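Local coordinates for DUF1116 domain-containing protein (Enterococcus faecalis, PDB 3CLQ) that is of unknown function but belongs to the AllG family, and so may be related to a subunit of oxamate carbamoyltransferase, at residues C170-D175 with T206-Q211; L180-H185 with S198-Q203; H191-A196 with P324-L329. One frame throughout, in Å; residues are numbered along the deposited sequence.

Contact 1. Residues C170-D175 with T206-Q211; sequences CPEGID and TPYMVQ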
loop_
_atom_site.group_PDB
_atom_site.type_symbol
_atom_site.label_atom_id
_atom_site.label_comp_id
_atom_site.label_asym_id
_atom_site.label_seq_id
_atom_site.Cartn_x
_atom_site.Cartn_y
_atom_site.Cartn_z
ATOM N N CYS B 170 2.498 -17.299 16.383
ATOM C CA CYS B 170 1.687 -17.151 15.181
ATOM C C CYS B 170 1.611 -18.454 14.430
ATOM O O CYS B 170 2.224 -18.603 13.385
ATOM C CB CYS B 170 2.275 -16.069 14.273
ATOM S SG CYS B 170 1.558 -15.993 12.600
ATOM N N PRO B 171 0.798 -19.378 14.924
ATOM C CA PRO B 171 0.868 -20.781 14.528
ATOM C C PRO B 171 0.159 -21.024 13.202
ATOM O O PRO B 171 0.330 -22.075 12.591
ATOM C CB PRO B 171 0.125 -21.493 15.654
ATOM C CG PRO B 171 -0.897 -20.469 16.127
ATOM C CD PRO B 171 -0.311 -19.098 15.858
ATOM N N GLU B 172 -0.642 -20.057 12.779
ATOM C CA GLU B 172 -1.326 -20.109 11.491
ATOM C C GLU B 172 -0.403 -19.693 10.341
ATOM O O GLU B 172 -0.684 -19.970 9.172
ATOM C CB GLU B 172 -2.519 -19.157 11.513
ATOM C CG GLU B 172 -2.110 -17.665 11.709
ATOM C CD GLU B 172 -2.104 -17.202 13.197
ATOM O OE1 GLU B 172 -1.494 -17.899 14.078
ATOM O OE2 GLU B 172 -2.711 -16.126 13.469
ATOM N N GLY B 173 0.683 -19.005 10.677
ATOM C CA GLY B 173 1.556 -18.431 9.687
ATOM C C GLY B 173 0.956 -17.209 9.011
ATOM O O GLY B 173 -0.221 -16.894 9.179
ATOM N N ILE B 174 1.790 -16.520 8.245
ATOM C CA ILE B 174 1.371 -15.416 7.416
ATOM C C ILE B 174 1.227 -15.912 5.961
ATOM O O ILE B 174 2.131 -16.578 5.398
ATOM C CB ILE B 174 2.388 -14.267 7.533
ATOM C CG1 ILE B 174 2.461 -13.804 8.993
ATOM C CG2 ILE B 174 2.065 -13.122 6.587
ATOM C CD1 ILE B 174 3.181 -12.503 9.193
ATOM N N ASP B 175 0.067 -15.615 5.370
ATOM C CA ASP B 175 -0.249 -16.042 4.009
ATOM C C ASP B 175 0.349 -15.102 2.985
ATOM O O ASP B 175 -0.044 -13.950 2.858
ATOM C CB ASP B 175 -1.762 -16.144 3.817
ATOM C CG ASP B 175 -2.149 -16.550 2.407
ATOM O OD1 ASP B 175 -1.265 -16.674 1.514
ATOM O OD2 ASP B 175 -3.364 -16.751 2.202
ATOM N N THR B 206 4.211 -6.936 13.833
ATOM C CA THR B 206 4.306 -6.203 15.087
ATOM C C THR B 206 3.643 -6.904 16.272
ATOM O O THR B 206 4.285 -7.115 17.300
ATOM C CB THR B 206 3.740 -4.772 14.970
ATOM O OG1 THR B 206 4.603 -3.959 14.160
ATOM C CG2 THR B 206 3.601 -4.136 16.345
ATOM N N PRO B 207 2.355 -7.267 16.142
ATOM C CA PRO B 207 1.648 -7.857 17.285
ATOM C C PRO B 207 2.457 -9.008 17.905
ATOM O O PRO B 207 2.559 -9.134 19.118
ATOM C CB PRO B 207 0.350 -8.403 16.660
ATOM C CG PRO B 207 0.184 -7.698 15.354
ATOM C CD PRO B 207 1.511 -7.158 14.930
ATOM N N TYR B 208 3.033 -9.837 17.050
ATOM C CA TYR B 208 3.825 -10.979 17.493
ATOM C C TYR B 208 5.157 -10.590 18.129
ATOM O O TYR B 208 5.573 -11.206 19.107
ATOM C CB TYR B 208 4.038 -11.956 16.334
ATOM C CG TYR B 208 2.753 -12.311 15.646
ATOM C CD1 TYR B 208 1.631 -12.667 16.377
ATOM C CD2 TYR B 208 2.648 -12.260 14.262
ATOM C CE1 TYR B 208 0.438 -12.971 15.757
ATOM C CE2 TYR B 208 1.463 -12.564 13.624
ATOM C CZ TYR B 208 0.363 -12.926 14.379
ATOM O OH TYR B 208 -0.816 -13.243 13.737
HETATM N N MSE B 209 5.823 -9.578 17.589
HETATM C CA MSE B 209 7.069 -9.120 18.171
HETATM C C MSE B 209 6.817 -8.604 19.567
HETATM O O MSE B 209 7.617 -8.796 20.466
HETATM C CB MSE B 209 7.710 -8.007 17.352
HETATM C CG MSE B 209 8.195 -8.400 15.967
HETATM SE SE MSE B 209 8.639 -6.790 14.932
HETATM C CE MSE B 209 10.233 -6.246 15.851
ATOM N N VAL B 210 5.700 -7.938 19.757
ATOM C CA VAL B 210 5.430 -7.394 21.065
ATOM C C VAL B 210 5.224 -8.486 22.135
ATOM O O VAL B 210 5.404 -8.238 23.323
ATOM C CB VAL B 210 4.246 -6.442 20.978
ATOM C CG1 VAL B 210 3.712 -6.104 22.345
ATOM C CG2 VAL B 210 4.673 -5.191 20.225
ATOM N N GLN B 211 4.877 -9.698 21.706
ATOM C CA GLN B 211 4.587 -10.787 22.634
ATOM C C GLN B 211 5.869 -11.496 23.083
ATOM O O GLN B 211 5.855 -12.499 23.798
ATOM C CB GLN B 211 3.639 -11.781 21.982
ATOM C CG GLN B 211 2.190 -11.413 22.153
ATOM C CD GLN B 211 1.272 -12.347 21.410
ATOM O OE1 GLN B 211 0.846 -12.046 20.297
ATOM N NE2 GLN B 211 0.977 -13.497 22.004
#

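Contact 2. Residues L180-H185 with S198-Q203; sequences LSQALH and STLLVQ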
loop_
_atom_site.group_PDB
_atom_site.type_symbol
_atom_site.label_atom_id
_atom_site.label_comp_id
_atom_site.label_asym_id
_atom_site.label_seq_id
_atom_site.Cartn_x
_atom_site.Cartn_y
_atom_site.Cartn_z
ATOM N N LEU B 180 0.653 -10.711 -1.224
ATOM C CA LEU B 180 1.156 -10.343 -2.502
ATOM C C LEU B 180 -0.012 -9.945 -3.351
ATOM O O LEU B 180 0.016 -8.959 -4.005
ATOM C CB LEU B 180 1.874 -11.530 -3.081
ATOM C CG LEU B 180 2.451 -11.334 -4.447
ATOM C CD1 LEU B 180 3.737 -11.990 -4.511
ATOM C CD2 LEU B 180 1.554 -11.894 -5.440
ATOM N N SER B 181 -1.051 -10.739 -3.316
ATOM C CA SER B 181 -2.370 -10.359 -3.822
ATOM C C SER B 181 -2.666 -8.876 -3.618
ATOM O O SER B 181 -3.000 -8.178 -4.558
ATOM C CB SER B 181 -3.431 -11.146 -3.047
ATOM O OG SER B 181 -4.368 -11.769 -3.911
ATOM N N GLN B 182 -2.548 -8.420 -2.370
ATOM C CA GLN B 182 -2.944 -7.070 -1.963
ATOM C C GLN B 182 -1.915 -6.016 -2.361
ATOM O O GLN B 182 -2.268 -4.893 -2.733
ATOM C CB GLN B 182 -3.141 -7.030 -0.450
ATOM C CG GLN B 182 -4.184 -7.995 0.044
ATOM C CD GLN B 182 -4.151 -8.142 1.532
ATOM O OE1 GLN B 182 -3.291 -7.570 2.172
ATOM N NE2 GLN B 182 -5.079 -8.926 2.100
ATOM N N ALA B 183 -0.638 -6.382 -2.264
ATOM C CA ALA B 183 0.423 -5.509 -2.733
ATOM C C ALA B 183 0.181 -5.066 -4.199
ATOM O O ALA B 183 0.270 -3.881 -4.520
ATOM C CB ALA B 183 1.783 -6.202 -2.577
ATOM N N LEU B 184 -0.123 -6.019 -5.079
ATOM C CA LEU B 184 -0.307 -5.720 -6.485
ATOM C C LEU B 184 -1.544 -4.856 -6.734
ATOM O O LEU B 184 -1.742 -4.337 -7.823
ATOM C CB LEU B 184 -0.409 -7.009 -7.302
ATOM C CG LEU B 184 0.892 -7.644 -7.812
ATOM C CD1 LEU B 184 1.227 -7.267 -9.256
ATOM C CD2 LEU B 184 2.043 -7.274 -6.900
ATOM N N HIS B 185 -2.400 -4.704 -5.741
ATOM C CA HIS B 185 -3.499 -3.779 -5.917
ATOM C C HIS B 185 -3.103 -2.463 -5.291
ATOM O O HIS B 185 -3.893 -1.539 -5.295
ATOM C CB HIS B 185 -4.775 -4.318 -5.289
ATOM C CG HIS B 185 -5.468 -5.343 -6.129
ATOM N ND1 HIS B 185 -6.769 -5.729 -5.912
ATOM C CD2 HIS B 185 -5.045 -6.050 -7.202
ATOM C CE1 HIS B 185 -7.113 -6.640 -6.799
ATOM N NE2 HIS B 185 -6.085 -6.856 -7.590
ATOM N N SER B 198 6.001 -4.223 1.945
ATOM C CA SER B 198 6.886 -4.128 3.095
ATOM C C SER B 198 6.119 -3.577 4.269
ATOM O O SER B 198 6.229 -4.071 5.391
ATOM C CB SER B 198 8.105 -3.275 2.765
ATOM O OG SER B 198 9.058 -4.051 2.041
ATOM N N THR B 199 5.290 -2.583 3.993
ATOM C CA THR B 199 4.448 -1.990 5.013
ATOM C C THR B 199 3.350 -2.941 5.487
ATOM O O THR B 199 2.902 -2.850 6.620
ATOM C CB THR B 199 3.846 -0.708 4.456
ATOM O OG1 THR B 199 4.911 0.027 3.853
ATOM C CG2 THR B 199 3.228 0.136 5.538
ATOM N N LEU B 200 2.912 -3.853 4.636
ATOM C CA LEU B 200 1.909 -4.814 5.063
ATOM C C LEU B 200 2.528 -5.879 5.948
ATOM O O LEU B 200 1.865 -6.431 6.816
ATOM C CB LEU B 200 1.224 -5.495 3.874
ATOM C CG LEU B 200 0.170 -4.686 3.118
ATOM C CD1 LEU B 200 -0.093 -5.376 1.767
ATOM C CD2 LEU B 200 -1.140 -4.454 3.900
ATOM N N LEU B 201 3.799 -6.166 5.719
ATOM C CA LEU B 201 4.481 -7.206 6.443
ATOM C C LEU B 201 4.901 -6.723 7.820
ATOM O O LEU B 201 4.708 -7.443 8.798
ATOM C CB LEU B 201 5.711 -7.640 5.664
ATOM C CG LEU B 201 6.066 -9.115 5.598
ATOM C CD1 LEU B 201 7.580 -9.313 5.491
ATOM C CD2 LEU B 201 5.541 -9.797 6.786
ATOM N N VAL B 202 5.469 -5.524 7.930
ATOM C CA VAL B 202 5.995 -5.116 9.234
ATOM C C VAL B 202 4.815 -4.935 10.170
ATOM O O VAL B 202 4.928 -5.123 11.371
ATOM C CB VAL B 202 6.886 -3.819 9.219
ATOM C CG1 VAL B 202 7.603 -3.609 7.888
ATOM C CG2 VAL B 202 6.089 -2.573 9.604
ATOM N N GLN B 203 3.671 -4.583 9.601
ATOM C CA GLN B 203 2.466 -4.428 10.368
ATOM C C GLN B 203 1.891 -5.773 10.874
ATOM O O GLN B 203 1.416 -5.877 12.001
ATOM C CB GLN B 203 1.416 -3.699 9.534
ATOM C CG GLN B 203 0.181 -3.405 10.324
ATOM C CD GLN B 203 -0.986 -3.025 9.460
ATOM O OE1 GLN B 203 -1.012 -3.301 8.243
ATOM N NE2 GLN B 203 -1.975 -2.383 10.074
#

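Contact 3. Residues H191-A196 with P324-L329; sequences HNRNVA and PAIVPL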
loop_
_atom_site.group_PDB
_atom_site.type_symbol
_atom_site.label_atom_id
_atom_site.label_comp_id
_atom_site.label_asym_id
_atom_site.label_seq_id
_atom_site.Cartn_x
_atom_site.Cartn_y
_atom_site.Cartn_z
ATOM N N HIS B 191 9.160 -6.671 -7.202
ATOM C CA HIS B 191 10.556 -6.839 -7.564
ATOM C C HIS B 191 11.258 -5.514 -7.234
ATOM O O HIS B 191 12.026 -5.434 -6.273
ATOM C CB HIS B 191 10.667 -7.152 -9.052
ATOM C CG HIS B 191 12.026 -7.591 -9.487
ATOM N ND1 HIS B 191 12.220 -8.551 -10.459
ATOM C CD2 HIS B 191 13.262 -7.190 -9.102
ATOM C CE1 HIS B 191 13.516 -8.726 -10.650
ATOM N NE2 HIS B 191 14.172 -7.912 -9.839
ATOM N N ASN B 192 10.954 -4.472 -8.012
ATOM C CA ASN B 192 11.582 -3.159 -7.862
ATOM C C ASN B 192 10.900 -2.230 -6.853
ATOM O O ASN B 192 11.568 -1.514 -6.112
ATOM C CB ASN B 192 11.628 -2.478 -9.213
ATOM C CG ASN B 192 12.428 -3.274 -10.229
ATOM O OD1 ASN B 192 13.664 -3.338 -10.131
ATOM N ND2 ASN B 192 11.735 -3.898 -11.211
ATOM N N ARG B 193 9.568 -2.235 -6.834
ATOM C CA ARG B 193 8.818 -1.422 -5.892
ATOM C C ARG B 193 8.115 -2.359 -4.895
ATOM O O ARG B 193 7.277 -3.174 -5.285
ATOM C CB ARG B 193 7.868 -0.459 -6.623
ATOM C CG ARG B 193 6.565 -0.158 -5.913
ATOM C CD ARG B 193 5.776 1.026 -6.479
ATOM N NE ARG B 193 6.398 2.266 -6.042
ATOM C CZ ARG B 193 5.856 3.187 -5.247
ATOM N NH1 ARG B 193 4.633 3.061 -4.782
ATOM N NH2 ARG B 193 6.558 4.259 -4.941
ATOM N N ASN B 194 8.481 -2.246 -3.616
ATOM C CA ASN B 194 8.058 -3.200 -2.589
ATOM C C ASN B 194 7.445 -2.513 -1.386
ATOM O O ASN B 194 7.249 -3.145 -0.336
ATOM C CB ASN B 194 9.253 -4.062 -2.116
ATOM C CG ASN B 194 9.667 -5.111 -3.138
ATOM O OD1 ASN B 194 8.844 -5.936 -3.563
ATOM N ND2 ASN B 194 10.936 -5.091 -3.538
ATOM N N VAL B 195 7.122 -1.229 -1.558
ATOM C CA VAL B 195 6.691 -0.376 -0.451
ATOM C C VAL B 195 5.457 -0.919 0.251
ATOM O O VAL B 195 5.436 -1.056 1.496
ATOM C CB VAL B 195 6.393 1.089 -0.885
ATOM C CG1 VAL B 195 6.654 2.036 0.307
ATOM C CG2 VAL B 195 7.254 1.490 -2.048
ATOM N N ALA B 196 4.432 -1.213 -0.548
ATOM C CA ALA B 196 3.152 -1.677 -0.012
ATOM C C ALA B 196 3.336 -2.993 0.736
ATOM O O ALA B 196 2.948 -3.119 1.899
ATOM C CB ALA B 196 2.167 -1.837 -1.111
ATOM N N PRO B 324 2.617 1.802 -11.936
ATOM C CA PRO B 324 3.017 2.957 -12.696
ATOM C C PRO B 324 3.993 3.835 -11.922
ATOM O O PRO B 324 4.693 4.625 -12.518
ATOM C CB PRO B 324 1.697 3.696 -12.947
ATOM C CG PRO B 324 0.785 3.214 -11.929
ATOM C CD PRO B 324 1.170 1.768 -11.732
ATOM N N ALA B 325 4.053 3.711 -10.611
ATOM C CA ALA B 325 5.048 4.477 -9.855
ATOM C C ALA B 325 6.514 4.287 -10.331
ATOM O O ALA B 325 7.354 5.177 -10.164
ATOM C CB ALA B 325 4.936 4.175 -8.370
ATOM N N ILE B 326 6.843 3.151 -10.925
ATOM C CA ILE B 326 8.252 2.903 -11.242
ATOM C C ILE B 326 8.755 3.488 -12.566
ATOM O O ILE B 326 9.959 3.606 -12.782
ATOM C CB ILE B 326 8.566 1.415 -11.249
ATOM C CG1 ILE B 326 7.625 0.696 -12.233
ATOM C CG2 ILE B 326 8.495 0.882 -9.840
ATOM C CD1 ILE B 326 8.083 -0.682 -12.639
ATOM N N VAL B 327 7.851 3.854 -13.455
ATOM C CA VAL B 327 8.266 4.320 -14.769
ATOM C C VAL B 327 9.510 5.239 -14.820
ATOM O O VAL B 327 10.415 5.005 -15.617
ATOM C CB VAL B 327 7.035 4.869 -15.575
ATOM C CG1 VAL B 327 7.441 5.777 -16.737
ATOM C CG2 VAL B 327 6.178 3.680 -16.067
ATOM N N PRO B 328 9.572 6.288 -13.986
ATOM C CA PRO B 328 10.812 7.069 -14.114
ATOM C C PRO B 328 12.046 6.400 -13.473
ATOM O O PRO B 328 13.177 6.765 -13.791
ATOM C CB PRO B 328 10.470 8.392 -13.421
ATOM C CG PRO B 328 9.459 8.018 -12.403
ATOM C CD PRO B 328 8.646 6.878 -12.999
ATOM N N LEU B 329 11.840 5.433 -12.586
ATOM C CA LEU B 329 12.977 4.717 -12.026
ATOM C C LEU B 329 13.475 3.598 -12.960
ATOM O O LEU B 329 14.673 3.305 -13.027
ATOM C CB LEU B 329 12.657 4.167 -10.627
ATOM C CG LEU B 329 13.662 3.138 -10.056
ATOM C CD1 LEU B 329 15.034 3.753 -9.797
ATOM C CD2 LEU B 329 13.130 2.449 -8.800
#

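Contact 1. Residues C170-D175 with T206-Q211
The bond from Val210 N to Thr206 O (3.0 Å) closes the helical turn that carries Tyr208, and that turn delivers the tyrosine ring to the side chain of Cys170. Cys170 comes over one face of the ring. Its CB sits almost squarely above the middle, with CB 3.6 Å from the centroid of the Tyr208 ring, so this is a CH-pi contact. The sulfur lies more obliquely, with Cys170 SG 4.2 Å from the same Tyr208 centroid and 36° off the ring normal. It leans toward the hydroxyl end of the ring, where SG comes to 3.6 Å from Tyr208 CE2. With SG anti to the backbone N (chi1 169°), the sulfur stands over the CE2-CZ side of the ring.

Glu172 reaches the far end of the tyrosine. Its chain bends at chi2 and brings OE2 to 3.5 Å from Tyr208 OH, with the carboxylate and ring planes 75° apart. The two side chains approach from opposite directions. The loop is held in shape by a type I beta turn, Gly173 N giving its hydrogen to Cys170 O at 3.1 Å, and the glycine takes the positive phi that leads out of that turn into strand 174-175.

Outward from here, Ile174 pairs with Leu28 through backbone hydrogen bonds, and Tyr208 also leans on Ala166 of helix 146-168. On the helix side, Val210 O accepts a hydrogen bond from Arg216 NE of the second subunit. The arrangement is a Cys sulfur-aromatic contact that joins the last turn of helix 195-210 to the beta turn leading into an outermost strand of an antiparallel sheet.

Contact 2. Residues L180-H185 with S198-Q203
Leu200 lays its CD1 methyl against the side chain of Gln182, beside the backbone of helix 176-183. This is helix-helix packing between that short helix and the long helix 195-210, in which Leu200 is the residue of 198-203 that meets 180-185. The CA atoms of the two segments come nearest at Ala183 and Leu200, 8.0 Å apart.

The leucine touches Gln182 at two places along its length. Near the root, Gln182 CB is 4.1 Å from Leu200 CD1. Farther out, the amide oxygen returns to the same methyl, with Gln182 OE1 at 3.9 Å from Leu200 CD1. The glutamine chain leaves with CG beside its backbone N (chi1 -59°) and then runs extended, crossing the leucine at a slant so that CB and OE1 both meet CD1. The contact is van der Waals in character.

Met179, one turn back on helix 176-183, also touches both Leu200 and Leu201, and so widens the apolar junction. On helix 195-210, Thr199 packs on Thr199 of the second subunit, placing the helix at the dimer interface. His185 rests on Ala325 of the second subunit, and its NE2 is hydrogen-bonded to Thr356 OG1 of its own chain. As modelled, the glutamine amide nitrogen is turned from the leucine, Gln182 NE2 being 6.1 Å from Leu200 CD1, whereas the Ala183 backbone N approaches that methyl to 4.2 Å.

Contact 3. Residues H191-A196 with P324-L329
Ala325 sets its methyl over the centre of one face of the Arg193 guanidinium, with Ala325 CB 3.3 Å from Arg193 NE and 3.4 Å from Arg193 CZ. Val195 CG2 covers the opposite face, 3.9 Å above the Arg193 guanidinium plane, so the flat group is sandwiched between two aliphatic side chains. Nearer the backbone, Arg193 CB meets Ile326 CG2 at 3.5 Å. The arginine chain bends at chi3 (-77°), turning the guanidinium broadside to the alanine.

The contact joins the loop entering helix 195-210 to a 3-10 segment, 324-326, that leads into helix 327-330. Asn194 occupies the N-cap position of the first helix, but its side chain turns back instead of capping: ND2 makes a weak bond to His191 O at 3.0 Å.

One shell further out, the Glu189 carboxylate holds the loop through backbone N-H groups. Its OE1 accepts from both His191 N and Arg193 N, and its OE2 from Asn192 N; Asn192 ND2 is in turn bonded to Asn384 O. From the second subunit, Met186 packs on Val195 and Ala196, while Pro358 of that subunit packs on Pro324.

How the contacts relate
Following the chain from the N terminus, strand 174-175 runs straight into helix 176-183, and helix 195-210 comes next. Contact 1 closes the outer loop, from 170-175 to 206-211, and contact 2 nests inside it, from 180-185 to 198-203. Contact 3 starts within that inner loop, at 191-196, but finds its partner 128 residues on, at 324-329, so it crosses both. All three use helix 195-210: its entrance meets the segment before helix 327-330, its middle the short helix, and its end the turn before the edge strand. Contact centres lie about 15 Å apart between 1 and 2, and about 13 Å between 2 and 3. Each contact also borders the second subunit.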